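Local coordinates for protein oxidized polyvinyl alcohol hydrolase (PDB 3WWC) that hydrolyses beta-diketones such as 4,6-nonanedione and cleaves oxidized polyvinyl alcohol in the second step of its degradation, at residues L37-P42 / K47-V52; A186-S191 / S283-A288; D218-V223 / R269-D274. The protein carries 1 engineered substitution. All coordinates share one frame; numbering follows the deposited sequence.

Contact 1: L37-P42 / K47-V52; sequences LNVDFP and KRAFIV
The antiparallel hairpin of strands 36-43 and 46-53, at the edge of the large mixed sheet, pairs N38 with F50 and F41 with R48. Each pair is closed by two backbone hydrogen bonds, from N38 N to F50 O at 2.7 Å and from F41 N to R48 O at 2.9 Å, with their reciprocals. Between them the register slips by one residue: D40 and F41 both face R48, and D40 has positive phi, the signature of a G1 beta bulge. N38, F41 and F50 share one face of the sheet. The F50 ring turns back over the hairpin because its CG sits between the backbone N and the carbonyl carbon (chi1 57°). N38 CB then lies over one ring face, 3.7 Å from the centroid, and the amide, OD1 accepting from K34 N, stacks on the ring with planes only 6° apart. Toward the F41 face the same ring presents its edge, in a T-shaped pair with centroids 5.6 Å apart and planes at 81°. An alanine at F50 is likely to strip the N38 amide of its stacking surface and open a gap beside F41. On the other face L37 CD1 meets I51 CG1 at 3.7 Å. Helix 148-160 packs on F41 and F50. The order of the strands and their parallel core mark the alpha/beta-hydrolase fold, with this bulged beta hairpin at its margin.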
# COMPACT_ATOMS: atom_id res chain seq x y z
N LEU A 37 -0.48 -18.45 -11.09
CA LEU A 37 0.88 -18.00 -10.92
C LEU A 37 1.62 -17.71 -12.21
O LEU A 37 1.61 -18.57 -13.13
CB LEU A 37 1.68 -19.03 -10.13
CG LEU A 37 3.13 -18.64 -9.86
CD1 LEU A 37 3.24 -17.44 -8.93
CD2 LEU A 37 3.79 -19.85 -9.16
N ASN A 38 2.20 -16.50 -12.33
CA ASN A 38 3.00 -16.08 -13.50
C ASN A 38 4.40 -15.89 -12.99
O ASN A 38 4.60 -15.21 -11.98
CB ASN A 38 2.47 -14.74 -14.01
CG ASN A 38 1.12 -14.89 -14.69
OD1 ASN A 38 1.07 -14.98 -15.91
ND2 ASN A 38 0.04 -14.97 -13.91
N VAL A 39 5.40 -16.47 -13.65
CA VAL A 39 6.77 -16.36 -13.19
C VAL A 39 7.68 -15.83 -14.27
O VAL A 39 7.24 -15.69 -15.43
CB VAL A 39 7.35 -17.75 -12.71
CG1 VAL A 39 6.48 -18.31 -11.58
CG2 VAL A 39 7.38 -18.73 -13.87
N ASP A 40 8.93 -15.53 -13.93
CA ASP A 40 9.93 -15.00 -14.87
C ASP A 40 9.50 -13.79 -15.68
O ASP A 40 9.88 -13.61 -16.87
CB ASP A 40 10.41 -16.13 -15.79
CG ASP A 40 11.09 -17.22 -15.01
OD1 ASP A 40 11.76 -16.88 -14.01
OD2 ASP A 40 10.98 -18.39 -15.41
N PHE A 41 8.74 -12.90 -15.04
CA PHE A 41 8.31 -11.67 -15.72
C PHE A 41 9.51 -10.76 -15.65
O PHE A 41 9.97 -10.38 -14.56
CB PHE A 41 7.14 -11.07 -14.97
CG PHE A 41 6.61 -9.82 -15.61
CD1 PHE A 41 5.67 -9.92 -16.62
CD2 PHE A 41 7.06 -8.58 -15.20
CE1 PHE A 41 5.15 -8.77 -17.20
CE2 PHE A 41 6.55 -7.40 -15.78
CZ PHE A 41 5.59 -7.50 -16.78
N PRO A 42 10.05 -10.33 -16.79
CA PRO A 42 11.24 -9.48 -16.82
C PRO A 42 10.95 -8.03 -16.52
O PRO A 42 10.09 -7.45 -17.18
CB PRO A 42 11.75 -9.65 -18.25
CG PRO A 42 10.46 -9.73 -19.03
CD PRO A 42 9.57 -10.64 -18.15
N LYS A 47 13.63 -10.92 -12.36
CA LYS A 47 12.60 -11.83 -12.83
C LYS A 47 11.62 -11.84 -11.69
O LYS A 47 11.97 -12.23 -10.57
CB LYS A 47 13.12 -13.21 -12.99
CG LYS A 47 14.33 -13.12 -13.81
CD LYS A 47 14.03 -13.37 -15.18
CE LYS A 47 14.80 -14.65 -15.47
NZ LYS A 47 14.95 -14.93 -16.92
N ARG A 48 10.39 -11.43 -12.00
CA ARG A 48 9.35 -11.31 -11.00
C ARG A 48 8.18 -12.27 -11.19
O ARG A 48 8.00 -12.86 -12.26
CB ARG A 48 8.82 -9.86 -11.03
CG ARG A 48 9.86 -8.82 -10.91
CD ARG A 48 10.62 -8.86 -9.56
NE ARG A 48 9.74 -8.79 -8.38
CZ ARG A 48 9.50 -7.67 -7.73
NH1 ARG A 48 10.07 -6.50 -8.11
NH2 ARG A 48 8.66 -7.71 -6.70
N ALA A 49 7.36 -12.42 -10.16
CA ALA A 49 6.21 -13.28 -10.23
C ALA A 49 5.01 -12.58 -9.66
O ALA A 49 5.13 -11.66 -8.83
CB ALA A 49 6.45 -14.60 -9.45
N PHE A 50 3.84 -13.05 -10.07
CA PHE A 50 2.59 -12.50 -9.57
C PHE A 50 1.48 -13.48 -9.86
O PHE A 50 1.63 -14.38 -10.71
CB PHE A 50 2.29 -11.13 -10.21
CG PHE A 50 2.22 -11.13 -11.73
CD1 PHE A 50 3.38 -10.93 -12.48
CD2 PHE A 50 1.00 -11.36 -12.40
CE1 PHE A 50 3.33 -10.93 -13.90
CE2 PHE A 50 0.95 -11.37 -13.80
CZ PHE A 50 2.10 -11.15 -14.56
N ILE A 51 0.37 -13.35 -9.14
CA ILE A 51 -0.74 -14.29 -9.27
C ILE A 51 -1.98 -13.54 -9.70
O ILE A 51 -2.33 -12.49 -9.14
CB ILE A 51 -0.98 -14.99 -7.92
CG1 ILE A 51 0.29 -15.75 -7.49
CG2 ILE A 51 -2.14 -16.01 -8.01
CD1 ILE A 51 0.24 -16.34 -6.04
N VAL A 52 -2.71 -14.13 -10.64
CA VAL A 52 -3.91 -13.49 -11.15
C VAL A 52 -5.15 -14.30 -10.85
O VAL A 52 -5.22 -15.52 -11.15
CB VAL A 52 -3.84 -13.33 -12.71
CG1 VAL A 52 -5.19 -12.73 -13.26
CG2 VAL A 52 -2.66 -12.47 -13.12
O HOH W 1 12.43 -13.49 -18.07

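Contact 2: A186-S191 / S283-A288; sequences ALLFRS and SNFFSA
The backbones of 186-191 and 283-288 stay well apart, the nearest CA atoms, those of L188 and F286, being 9.5 Å from each other, so the end of helix 178-189 and helix 275-288 meet through side chains alone. L188 is the central piece: chi1 of -68° and chi2 of 165° bring its CD2 methyl round to both phenyl rings, 3.4 Å from F285 CE2, a close approach, and 4.0 Å from F286 CZ. L187 adds its CB, 4.0 Å from the same F286 CZ. The methyl meets both rings obliquely. The two phenyl groups also pack on each other, F285 CD2 standing 3.7 Å above the plane of F286 near its rim, while F286 CE1 lies at the edge of the F285 ring. L187 and F286 both also touch V249 of strand 247-253, which places the cluster against the central sheet. S287 OG (2.8 Å) and S287 N (3.0 Å) grip S283 O from opposite faces of its carbonyl plane; S283, possibly a charge-relay residue, takes no part across the segments. Every residue that does is buried and joined by apolar atoms, which implies cohesion by hydrophobic burial and shape, without charge or polar pairing.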
# COMPACT_ATOMS: atom_id res chain seq x y z
N ALA A 186 3.80 3.87 -3.88
CA ALA A 186 3.27 3.75 -5.25
C ALA A 186 2.29 4.86 -5.55
O ALA A 186 2.25 5.37 -6.71
CB ALA A 186 2.58 2.39 -5.39
N LEU A 187 1.46 5.24 -4.59
CA LEU A 187 0.50 6.33 -4.82
C LEU A 187 1.22 7.66 -5.01
O LEU A 187 0.76 8.50 -5.78
CB LEU A 187 -0.48 6.43 -3.65
CG LEU A 187 -1.40 5.23 -3.51
CD1 LEU A 187 -2.10 5.35 -2.15
CD2 LEU A 187 -2.41 5.18 -4.68
N LEU A 188 2.36 7.84 -4.35
CA LEU A 188 3.06 9.12 -4.44
C LEU A 188 3.83 9.24 -5.72
O LEU A 188 3.99 10.36 -6.24
CB LEU A 188 4.02 9.29 -3.23
CG LEU A 188 3.27 9.45 -1.91
CD1 LEU A 188 4.25 9.24 -0.74
CD2 LEU A 188 2.60 10.86 -1.86
N PHE A 189 4.30 8.11 -6.25
CA PHE A 189 5.09 8.13 -7.48
C PHE A 189 4.31 7.80 -8.73
O PHE A 189 4.77 8.15 -9.84
CB PHE A 189 6.28 7.15 -7.43
CG PHE A 189 7.50 7.67 -6.68
CD1 PHE A 189 8.48 8.40 -7.32
CD2 PHE A 189 7.68 7.32 -5.36
CE1 PHE A 189 9.64 8.77 -6.63
CE2 PHE A 189 8.85 7.69 -4.66
CZ PHE A 189 9.84 8.42 -5.32
N ARG A 190 3.16 7.13 -8.61
CA ARG A 190 2.40 6.74 -9.80
C ARG A 190 0.94 7.19 -9.69
O ARG A 190 0.01 6.46 -10.03
CB ARG A 190 2.52 5.21 -9.96
CG ARG A 190 3.88 4.82 -10.53
CD ARG A 190 3.97 5.14 -12.03
NE ARG A 190 5.21 4.57 -12.51
CZ ARG A 190 5.48 4.26 -13.79
NH1 ARG A 190 4.59 4.48 -14.74
NH2 ARG A 190 6.63 3.68 -14.10
N SER A 191 0.75 8.42 -9.24
CA SER A 191 -0.59 8.95 -9.09
C SER A 191 -1.31 9.24 -10.39
O SER A 191 -2.47 9.63 -10.35
CB SER A 191 -0.60 10.21 -8.22
OG SER A 191 0.08 11.29 -8.87
N SER A 283 -2.52 10.61 6.09
CA SER A 283 -3.85 11.22 5.96
C SER A 283 -3.76 12.74 5.81
O SER A 283 -4.55 13.33 5.10
CB SER A 283 -4.75 10.84 7.17
OG SER A 283 -4.48 11.67 8.31
N ASN A 284 -2.74 13.35 6.40
CA ASN A 284 -2.64 14.82 6.28
C ASN A 284 -2.23 15.17 4.85
O ASN A 284 -2.78 16.10 4.23
CB ASN A 284 -1.55 15.34 7.24
CG ASN A 284 -1.93 15.17 8.70
OD1 ASN A 284 -3.06 14.80 9.03
ND2 ASN A 284 -1.00 15.48 9.59
N PHE A 285 -1.29 14.41 4.29
CA PHE A 285 -0.86 14.73 2.94
C PHE A 285 -1.96 14.51 1.94
O PHE A 285 -2.22 15.38 1.09
CB PHE A 285 0.36 13.88 2.55
CG PHE A 285 0.78 14.06 1.13
CD1 PHE A 285 1.62 15.09 0.78
CD2 PHE A 285 0.25 13.23 0.13
CE1 PHE A 285 1.93 15.32 -0.55
CE2 PHE A 285 0.55 13.46 -1.21
CZ PHE A 285 1.38 14.50 -1.54
N PHE A 286 -2.62 13.35 2.01
CA PHE A 286 -3.63 13.07 0.99
C PHE A 286 -4.89 13.90 1.16
O PHE A 286 -5.52 14.25 0.18
CB PHE A 286 -3.96 11.55 0.96
CG PHE A 286 -2.84 10.74 0.39
CD1 PHE A 286 -2.47 10.90 -0.96
CD2 PHE A 286 -2.18 9.78 1.17
CE1 PHE A 286 -1.44 10.12 -1.52
CE2 PHE A 286 -1.16 8.99 0.62
CZ PHE A 286 -0.79 9.16 -0.72
N SER A 287 -5.24 14.26 2.38
CA SER A 287 -6.40 15.09 2.57
C SER A 287 -6.19 16.46 2.00
O SER A 287 -7.14 17.04 1.46
CB SER A 287 -6.74 15.21 4.06
OG SER A 287 -7.17 13.98 4.52
N ALA A 288 -4.97 16.99 2.11
CA ALA A 288 -4.69 18.33 1.60
C ALA A 288 -4.75 18.40 0.08
O ALA A 288 -4.99 19.44 -0.47
CB ALA A 288 -3.32 18.82 2.09

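Contact 3: D218-V223 / R269-D274; sequences DARAAV and RFLCAD. With BUA (butanoic acid), chain D.
Ionic pairing joins R220 of helix 216-225 to D274 at the end of strand 269-274. Two guanidinium nitrogens approach side-on and converge on one oxygen, NE of R220 at 2.8 Å and NH2 of R220 at 2.9 Å from D274 OD2. The oxygen lies within 6° of the guanidinium plane, but the carboxylate is turned 80° from that plane: NE uses the anti lone pair of OD2, whereas NH2 comes from above the carboxylate. The R220 chain is extended, with CG anti to its backbone N (chi1 -167°), which carries the guanidinium across to the strand. Capping uses the other oxygen, as D274 is the N-cap of helix 275-288 and its OD1 accepts from R276 N. Van der Waals contact brings the L271 CD2 methyl to 3.8 Å from R220 NH2, the side chains crossing at about a right angle. Ligand packing falls to C272, disulfide-bonded to C262: C272 SG is 3.9 Å from C3 of a butanoic acid. C272 and A273 both face W260 in a classic beta bulge. With OD2 taking the arginine and OD1 the helix N-terminus, both oxygens of D274 have partners, and the positive charge and helix end would probably favour its ionised form.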
# COMPACT_ATOMS: atom_id res chain seq x y z
N ASP A 218 12.53 10.03 17.08
CA ASP A 218 12.41 11.40 16.67
C ASP A 218 11.27 11.60 15.68
O ASP A 218 10.61 12.62 15.71
CB ASP A 218 13.73 11.97 16.09
CG ASP A 218 14.76 12.28 17.20
OD1 ASP A 218 14.40 12.20 18.41
OD2 ASP A 218 15.92 12.62 16.82
N ALA A 219 11.03 10.61 14.83
CA ALA A 219 9.96 10.73 13.84
C ALA A 219 8.63 10.68 14.57
O ALA A 219 7.69 11.38 14.20
CB ALA A 219 10.06 9.56 12.78
N ARG A 220 8.55 9.85 15.59
CA ARG A 220 7.31 9.69 16.37
C ARG A 220 7.05 11.02 17.08
O ARG A 220 5.94 11.55 17.07
CB ARG A 220 7.55 8.57 17.38
CG ARG A 220 6.34 8.02 18.09
CD ARG A 220 6.82 7.12 19.22
NE ARG A 220 5.84 6.09 19.51
CZ ARG A 220 6.02 5.16 20.44
NH1 ARG A 220 7.16 5.16 21.17
NH2 ARG A 220 5.06 4.24 20.64
N ALA A 221 8.09 11.60 17.64
CA ALA A 221 7.90 12.89 18.31
C ALA A 221 7.56 14.05 17.41
O ALA A 221 6.88 14.96 17.83
CB ALA A 221 9.17 13.25 19.13
N ALA A 222 8.09 14.05 16.18
CA ALA A 222 7.83 15.13 15.27
C ALA A 222 6.36 15.21 14.92
O ALA A 222 5.82 16.30 14.77
CB ALA A 222 8.64 14.92 13.98
N VAL A 223 5.71 14.06 14.74
CA VAL A 223 4.28 14.14 14.38
C VAL A 223 3.47 14.51 15.63
O VAL A 223 2.51 15.26 15.53
CB VAL A 223 3.79 12.80 13.81
CG1 VAL A 223 2.28 12.86 13.55
CG2 VAL A 223 4.55 12.47 12.53
N ARG A 269 13.51 -8.91 20.60
CA ARG A 269 12.60 -8.00 19.89
C ARG A 269 12.68 -6.58 20.44
O ARG A 269 13.05 -6.37 21.60
CB ARG A 269 11.14 -8.48 20.01
CG ARG A 269 10.82 -9.96 19.67
CD ARG A 269 10.80 -10.26 18.20
NE ARG A 269 9.73 -9.58 17.47
CZ ARG A 269 8.53 -10.10 17.20
NH1 ARG A 269 8.21 -11.33 17.60
NH2 ARG A 269 7.64 -9.39 16.49
N PHE A 270 12.34 -5.58 19.61
CA PHE A 270 12.37 -4.19 20.07
C PHE A 270 11.42 -3.33 19.23
O PHE A 270 11.26 -3.57 18.04
CB PHE A 270 13.79 -3.61 20.05
CG PHE A 270 14.38 -3.45 18.68
CD1 PHE A 270 14.38 -2.20 18.05
CD2 PHE A 270 14.92 -4.54 18.00
CE1 PHE A 270 14.90 -2.05 16.76
CE2 PHE A 270 15.45 -4.40 16.71
CZ PHE A 270 15.44 -3.15 16.09
N LEU A 271 10.79 -2.35 19.84
CA LEU A 271 9.85 -1.50 19.09
C LEU A 271 10.52 -0.71 17.96
O LEU A 271 11.43 0.06 18.20
CB LEU A 271 9.16 -0.53 20.06
CG LEU A 271 8.12 0.43 19.43
CD1 LEU A 271 6.94 -0.39 18.87
CD2 LEU A 271 7.62 1.42 20.49
N CYS A 272 10.08 -0.88 16.70
CA CYS A 272 10.73 -0.13 15.61
C CYS A 272 9.75 0.64 14.75
O CYS A 272 10.16 1.37 13.83
CB CYS A 272 11.53 -1.07 14.69
SG CYS A 272 10.59 -2.44 13.98
N ALA A 273 8.45 0.47 15.00
CA ALA A 273 7.47 1.22 14.22
C ALA A 273 6.19 1.42 15.00
O ALA A 273 5.73 0.50 15.69
CB ALA A 273 7.18 0.52 12.93
N ASP A 274 5.64 2.62 14.89
CA ASP A 274 4.38 2.98 15.53
C ASP A 274 3.55 3.54 14.38
O ASP A 274 3.93 4.54 13.77
CB ASP A 274 4.63 4.05 16.59
CG ASP A 274 3.36 4.51 17.28
OD1 ASP A 274 2.25 4.25 16.73
OD2 ASP A 274 3.44 5.12 18.38
C1 BUA D . 9.22 -0.60 9.42
C2 BUA D . 10.69 -0.20 9.37
C3 BUA D . 11.39 -0.66 10.65
C4 BUA D . 12.88 -0.32 10.57
O1 BUA D . 13.23 0.52 9.71
O2 BUA D . 13.64 -0.92 11.36

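Overall arrangement
The centres of contacts 1 and 3 lie about 35 Å apart, on opposite sides of the chain's centre. Contact 2 lies off the line joining them and nearer the chain's centre (about 11 Å, against 19 and 20 Å), its centre about 27 Å from that of contact 1 and 21 Å from that of contact 3. The closest tie is sequential: strand 269-274 runs directly into helix 275-288, whose capped start belongs to contact 3 and residues 283-288 to contact 2. Helix 178-189, part of contact 2, begins just after engineered A177, at what is probably the nucleophile position of the charge relay. Contact 3 alone touches bound butanoic acid, through C272.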